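Local coordinates for aminoglycoside phosphotransferase (PDB 6FUC), which probably uses ATP to phosphorylate streptomycin at its 3''-hydroxyl, as a kinase-like enzyme that confers resistance to aminoglycoside antibiotics, at residues A[107-112]-A[247-251]; A[117-122]-A[183-187]; A[189-193]-A[228-232]. All coordinates share one frame; numbering follows the deposited sequence. Where two conformers were deposited one is given.

Contact 1 of 3, residues A[107-112]-A[247-251]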
# COMPACT_ATOMS: atom_id res chain seq x y z
N TRP A 107 17.01 -3.65 5.36
CA TRP A 107 16.98 -2.97 4.07
C TRP A 107 17.20 -3.93 2.89
O TRP A 107 16.40 -4.00 1.93
CB TRP A 107 17.96 -1.84 4.08
CG TRP A 107 17.84 -0.79 2.97
CD1 TRP A 107 18.84 -0.41 2.13
CD2 TRP A 107 16.73 0.03 2.68
NE1 TRP A 107 18.41 0.60 1.33
CE2 TRP A 107 17.12 0.90 1.63
CE3 TRP A 107 15.45 0.11 3.17
CZ2 TRP A 107 16.28 1.83 1.08
CZ3 TRP A 107 14.57 1.07 2.61
CH2 TRP A 107 15.01 1.92 1.57
N GLU A 108 18.25 -4.72 2.97
CA GLU A 108 18.47 -5.77 1.93
C GLU A 108 17.38 -6.87 1.96
O GLU A 108 16.89 -7.28 0.90
CB GLU A 108 19.89 -6.37 1.92
CG GLU A 108 20.92 -5.36 1.53
CD GLU A 108 22.33 -5.90 1.62
OE1 GLU A 108 22.58 -6.94 2.26
OE2 GLU A 108 23.18 -5.26 0.97
N PRO A 109 16.94 -7.28 3.16
CA PRO A 109 15.81 -8.22 3.20
C PRO A 109 14.54 -7.66 2.51
O PRO A 109 13.83 -8.43 1.83
CB PRO A 109 15.59 -8.45 4.69
CG PRO A 109 16.96 -8.39 5.23
CD PRO A 109 17.67 -7.33 4.42
N ILE A 110 14.28 -6.37 2.65
CA ILE A 110 13.15 -5.76 1.99
C ILE A 110 13.37 -5.80 0.48
O ILE A 110 12.45 -6.15 -0.30
CB ILE A 110 12.89 -4.33 2.54
CG1 ILE A 110 12.37 -4.35 3.95
CG2 ILE A 110 11.91 -3.62 1.60
CD1 ILE A 110 12.42 -3.04 4.65
N ALA A 111 14.57 -5.43 0.00
CA ALA A 111 14.84 -5.47 -1.40
C ALA A 111 14.57 -6.86 -1.93
O ALA A 111 13.97 -7.04 -3.03
CB ALA A 111 16.28 -5.04 -1.68
N ASP A 112 15.01 -7.86 -1.21
CA ASP A 112 14.84 -9.22 -1.69
C ASP A 112 13.35 -9.65 -1.71
O ASP A 112 12.91 -10.32 -2.65
CB ASP A 112 15.61 -10.25 -0.81
CG ASP A 112 17.11 -10.09 -0.83
OD1 ASP A 112 17.66 -9.44 -1.74
OD2 ASP A 112 17.76 -10.67 0.08
N PHE A 247 19.82 -0.05 -2.30
CA PHE A 247 18.58 -0.86 -2.49
C PHE A 247 18.52 -1.28 -3.97
O PHE A 247 18.26 -2.42 -4.29
CB PHE A 247 17.40 -0.03 -2.11
CG PHE A 247 16.12 -0.81 -2.09
CD1 PHE A 247 15.49 -1.13 -3.26
CD2 PHE A 247 15.60 -1.29 -0.90
CE1 PHE A 247 14.24 -1.85 -3.18
CE2 PHE A 247 14.44 -1.99 -0.84
CZ PHE A 247 13.77 -2.30 -1.99
N ALA A 248 18.72 -0.32 -4.87
CA ALA A 248 18.57 -0.60 -6.28
C ALA A 248 19.55 -1.65 -6.79
O ALA A 248 19.23 -2.51 -7.62
CB ALA A 248 18.68 0.68 -7.11
N ALA A 249 20.75 -1.58 -6.28
CA ALA A 249 21.78 -2.56 -6.62
C ALA A 249 21.36 -3.95 -6.11
O ALA A 249 21.57 -4.95 -6.78
CB ALA A 249 23.14 -2.17 -6.07
N ARG A 250 20.82 -4.02 -4.90
CA ARG A 250 20.41 -5.31 -4.37
C ARG A 250 19.14 -5.88 -5.09
O ARG A 250 19.08 -7.07 -5.38
CB ARG A 250 20.08 -5.15 -2.85
CG ARG A 250 19.67 -6.44 -2.15
CD ARG A 250 20.82 -7.38 -1.97
NE ARG A 250 20.36 -8.62 -1.36
CZ ARG A 250 21.17 -9.49 -0.82
NH1 ARG A 250 22.47 -9.32 -0.88
NH2 ARG A 250 20.66 -10.59 -0.32
N TYR A 251 18.17 -5.05 -5.31
CA TYR A 251 16.93 -5.42 -6.01
C TYR A 251 17.23 -5.72 -7.50
O TYR A 251 16.62 -6.63 -8.05
CB TYR A 251 15.95 -4.26 -5.87
CG TYR A 251 14.73 -4.33 -6.74
CD1 TYR A 251 14.74 -3.89 -8.06
CD2 TYR A 251 13.54 -4.86 -6.27
CE1 TYR A 251 13.58 -3.88 -8.83
CE2 TYR A 251 12.38 -4.84 -7.05
CZ TYR A 251 12.43 -4.41 -8.33
OH TYR A 251 11.33 -4.36 -9.16
O HOH W 1 17.09 -8.70 -4.32
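R250 reaches across A111 to grip D112, tying helix 243-251 to helix 100-117 in the mainly helical lobe of this kinase-like fold; the segment axes cross at -45°, 8.8 Å apart at their closest. R250 CB faces the methyl of A111. With chi1 at -178° the chain carries on over that small residue, R250 CG packing 3.7 Å from A111 CB, and the bend at chi2 (71°) swings CD past E108 CG and the guanidinium toward two acids. R250 NE bonds D112 OD1 at 2.8 Å and R250 NH2 bonds D112 OD2 at 2.9 Å, a side-on bidentate salt bridge with the two groups nearly coplanar. E108 instead stacks its carboxylate over a guanidinium face, with E108 OE1 a long 3.9 Å from R250 NH1, so only charge attraction acts there.

Beneath this outer charge network lies an aromatic core. A111 CB sits over one face of F247 in a CH-pi contact, and the F247 edge points at the face of W107 in a T-shaped pair. W107 NE1 bonds the carbonyl of A243. A water completes the outer seam, donating to D112 OD1 at 2.7 Å and to R250 O at 2.8 Å.

Contact 2 of 3, residues A[117-122]-A[183-187]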
# COMPACT_ATOMS: atom_id res chain seq x y z
N LEU A 117 8.22 -10.47 -5.03
CA LEU A 117 6.88 -10.08 -5.44
C LEU A 117 6.87 -9.59 -6.88
O LEU A 117 6.01 -9.98 -7.71
CB LEU A 117 6.35 -9.02 -4.50
CG LEU A 117 5.05 -8.35 -4.86
CD1 LEU A 117 3.88 -9.32 -4.87
CD2 LEU A 117 4.76 -7.22 -3.88
N HIS A 118 7.86 -8.73 -7.20
CA HIS A 118 8.02 -8.18 -8.51
C HIS A 118 8.56 -9.20 -9.58
O HIS A 118 8.87 -8.83 -10.73
CB HIS A 118 8.95 -6.99 -8.49
CG HIS A 118 8.40 -5.77 -7.81
ND1 HIS A 118 9.06 -4.57 -7.88
CD2 HIS A 118 7.26 -5.54 -7.12
CE1 HIS A 118 8.36 -3.66 -7.24
NE2 HIS A 118 7.26 -4.23 -6.74
N GLU A 119 8.75 -10.40 -9.21
CA GLU A 119 9.08 -11.46 -10.15
C GLU A 119 7.90 -12.34 -10.44
O GLU A 119 8.02 -13.17 -11.36
CB GLU A 119 10.30 -12.26 -9.65
CG GLU A 119 11.56 -11.43 -9.90
CD GLU A 119 12.81 -12.10 -9.41
OE1 GLU A 119 12.76 -13.14 -8.77
OE2 GLU A 119 13.89 -11.56 -9.62
N LEU A 120 6.75 -12.17 -9.80
CA LEU A 120 5.56 -12.89 -10.25
C LEU A 120 5.29 -12.53 -11.71
O LEU A 120 5.44 -11.39 -12.09
CB LEU A 120 4.36 -12.54 -9.40
CG LEU A 120 4.42 -12.99 -7.93
CD1 LEU A 120 3.15 -12.56 -7.25
CD2 LEU A 120 4.65 -14.49 -7.82
N PRO A 121 4.89 -13.48 -12.57
CA PRO A 121 4.70 -13.14 -13.98
C PRO A 121 3.53 -12.20 -14.20
O PRO A 121 2.41 -12.55 -13.89
CB PRO A 121 4.47 -14.51 -14.64
CG PRO A 121 4.08 -15.39 -13.52
CD PRO A 121 4.73 -14.89 -12.30
N PRO A 122 3.77 -10.99 -14.68
CA PRO A 122 2.69 -10.01 -14.59
C PRO A 122 1.50 -10.32 -15.43
O PRO A 122 0.36 -9.97 -15.09
CB PRO A 122 3.36 -8.68 -14.95
CG PRO A 122 4.57 -9.02 -15.58
CD PRO A 122 5.03 -10.36 -15.12
N THR A 183 6.82 -3.77 -16.59
CA THR A 183 5.73 -4.01 -15.67
C THR A 183 6.07 -5.16 -14.72
O THR A 183 6.70 -6.15 -15.12
CB THR A 183 4.45 -4.39 -16.49
OG1 THR A 183 3.97 -3.26 -17.18
CG2 THR A 183 3.29 -4.96 -15.68
N VAL A 184 5.62 -5.00 -13.50
CA VAL A 184 5.72 -6.03 -12.47
C VAL A 184 4.39 -6.12 -11.74
O VAL A 184 3.53 -5.25 -11.90
CB VAL A 184 6.86 -5.73 -11.46
CG1 VAL A 184 8.20 -5.59 -12.13
CG2 VAL A 184 6.55 -4.50 -10.65
N VAL A 185 4.22 -7.16 -10.92
CA VAL A 185 3.13 -7.19 -9.94
C VAL A 185 3.55 -6.38 -8.74
O VAL A 185 4.43 -6.76 -7.98
CB VAL A 185 2.76 -8.61 -9.53
CG1 VAL A 185 1.64 -8.57 -8.51
CG2 VAL A 185 2.40 -9.47 -10.75
N CYS A 186 2.96 -5.17 -8.62
CA CYS A 186 3.22 -4.30 -7.51
C CYS A 186 2.33 -4.63 -6.29
O CYS A 186 1.18 -5.02 -6.43
CB CYS A 186 2.96 -2.83 -7.88
SG CYS A 186 4.25 -2.06 -8.84
N HIS A 187 2.90 -4.39 -5.11
CA HIS A 187 2.09 -4.37 -3.89
C HIS A 187 0.95 -3.36 -3.99
O HIS A 187 -0.17 -3.64 -3.56
CB HIS A 187 3.04 -4.00 -2.73
CG HIS A 187 2.33 -3.79 -1.46
ND1 HIS A 187 1.64 -2.65 -1.18
CD2 HIS A 187 2.19 -4.62 -0.39
CE1 HIS A 187 1.06 -2.81 0.00
NE2 HIS A 187 1.42 -3.98 0.52
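H118 and V184 make the main ring contact between the turn after helix 100-117 and strand 184-186. V184 CG2 stands over the centre of the H118 imidazole, 3.6 Å from its centroid and 11° off the normal, a CH-pi contact; the valine torsion (chi1 -57°), which sets CG2 between the backbone N and the carbonyl carbon, turns this methyl onto the ring.

Apolar contacts continue along the strand. V185, beta-branched as suits a strand, points at the turn, and V185 CG2 rests 3.9 Å from L120 CB. P122, near the T183 end, brings its CB within 4.4 Å of V185 CG2, while L117 CD2 lies 3.8 Å from H187 CB at the other end.

Polar contacts gather round the histidine. H118 CD2 comes within 3.2 Å of V185 O, a buried carbonyl that has no hydrogen-bond partner in the model. The ring is fixed in rotation at both nitrogens, ND1 by Y251 OH and NE2 by D221 OD2, and that same carboxylate oxygen also takes the backbone N-H of H187. The type I turn from L117 to L120 thus backs the strand that leads into H187, the first residue of the HGDxxxxN signature that marks the catalytic loop in this family.

Contact 3 of 3, residues A[189-193]-A[228-232]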
# COMPACT_ATOMS: atom_id res chain seq x y z
N ASP A 189 0.76 -0.21 -2.65
CA ASP A 189 0.82 0.86 -1.64
C ASP A 189 2.02 0.55 -0.73
O ASP A 189 1.88 0.30 0.47
CB ASP A 189 -0.46 0.98 -0.86
CG ASP A 189 -0.45 2.07 0.16
OD1 ASP A 189 0.32 3.03 -0.01
OD2 ASP A 189 -1.23 1.98 1.14
N LEU A 190 3.20 0.59 -1.32
CA LEU A 190 4.43 0.04 -0.66
C LEU A 190 5.09 1.12 0.20
O LEU A 190 6.29 1.38 0.09
CB LEU A 190 5.35 -0.60 -1.64
CG LEU A 190 6.44 -1.51 -0.99
CD1 LEU A 190 5.80 -2.75 -0.36
CD2 LEU A 190 7.47 -1.90 -2.02
N CYS A 191 4.31 1.73 1.10
CA CYS A 191 4.87 2.55 2.15
C CYS A 191 5.34 1.65 3.27
O CYS A 191 4.82 0.53 3.49
CB CYS A 191 3.83 3.52 2.63
SG CYS A 191 2.29 2.88 3.09
N LEU A 192 6.25 2.15 4.12
CA LEU A 192 6.78 1.34 5.23
C LEU A 192 5.76 0.69 6.16
O LEU A 192 6.01 -0.43 6.59
CB LEU A 192 7.76 2.15 6.09
CG LEU A 192 9.10 2.50 5.48
CD1 LEU A 192 9.93 3.22 6.52
CD2 LEU A 192 9.84 1.27 4.97
N PRO A 193 4.62 1.33 6.46
CA PRO A 193 3.67 0.68 7.34
C PRO A 193 3.20 -0.67 6.82
O PRO A 193 2.69 -1.47 7.61
CB PRO A 193 2.49 1.67 7.42
CG PRO A 193 3.19 3.01 7.27
CD PRO A 193 4.23 2.75 6.23
N THR A 228 9.12 6.99 2.12
CA THR A 228 8.80 6.74 3.52
C THR A 228 10.03 6.32 4.31
O THR A 228 10.20 6.70 5.46
CB THR A 228 7.60 5.83 3.69
OG1 THR A 228 7.82 4.54 3.07
CG2 THR A 228 6.36 6.45 3.15
N ALA A 229 10.95 5.62 3.70
CA ALA A 229 12.20 5.32 4.41
C ALA A 229 13.06 6.56 4.64
O ALA A 229 13.75 6.58 5.65
CB ALA A 229 13.02 4.37 3.59
N ARG A 230 13.01 7.54 3.76
CA ARG A 230 13.76 8.77 3.98
C ARG A 230 13.37 9.44 5.28
O ARG A 230 14.20 10.05 5.92
CB ARG A 230 13.60 9.76 2.80
CG ARG A 230 14.42 9.43 1.55
CD ARG A 230 14.47 10.44 0.40
NE ARG A 230 13.21 10.74 -0.30
CZ ARG A 230 12.75 10.09 -1.38
NH1 ARG A 230 13.41 9.03 -1.87
NH2 ARG A 230 11.61 10.46 -1.97
N GLU A 231 12.12 9.26 5.71
CA GLU A 231 11.72 9.79 7.01
C GLU A 231 12.48 9.13 8.15
O GLU A 231 12.86 9.78 9.12
CB GLU A 231 10.22 9.73 7.25
CG GLU A 231 9.49 10.47 6.12
N THR A 232 12.73 7.85 8.05
CA THR A 232 13.53 7.17 9.06
C THR A 232 14.99 7.55 9.01
O THR A 232 15.63 7.67 10.09
CB THR A 232 13.28 5.66 8.92
OG1 THR A 232 11.90 5.45 9.17
CG2 THR A 232 14.13 4.86 9.89
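L192 and T228 join the probable catalytic loop of the kinase-like fold, recognised by its HGDxxxxN sequence that includes D189 and N194, to helix 219-233. The single hydrogen bond between the segments runs from the backbone N of L192 to T228 OG1, 3.0 Å long with an N-H...O angle of 152°. Threonine suits the place because its hydroxyl can take this N-H while giving its own proton to the helix carbonyl of L224. Its chi1 of 60° directs OG1 at the loop and leaves CG2 beside C191.

The leucine and threonine side chains run side by side, pointing opposite ways. L192 CG is 3.4 Å from T228 OG1, and L192 CD1 runs on over the helix backbone to A229 CA at 3.7 Å, where the small alanine lets it lie close.

One shell farther out, helix 100-117 backs the contact: L103 touches both L192 and T232, while W107 packs on A229. The loop's own shape adds to this, since L190 is the centre of an inverse gamma turn and D189 O accepts a hydrogen bond from N194 ND2. At the far end of the leucine, L192 CD1 stops 4.0 Å from T232 OG1.

In the fold
None of the three contacts involves a strand of the five-stranded antiparallel sheet, though contact 2 reaches helix 50-63. Contact 1 closes the longest loop of chain, and contacts 2 and 3 are nested within it, one after the other. Helix 100-117 carries one side of contact 1 and runs directly into the turn of contact 2; their centres are about 15 Å apart, joined by a probable hydrogen bond between Y251 OH and H118 ND1 (2.6 Å). Contacts 1 and 3, about 14 Å apart, are joined through W107 and A229. Contacts 2 and 3, about 19 Å apart, adjoin in sequence, so one holds the strand leading into the probable catalytic loop and the other holds the loop itself to helix 219-233.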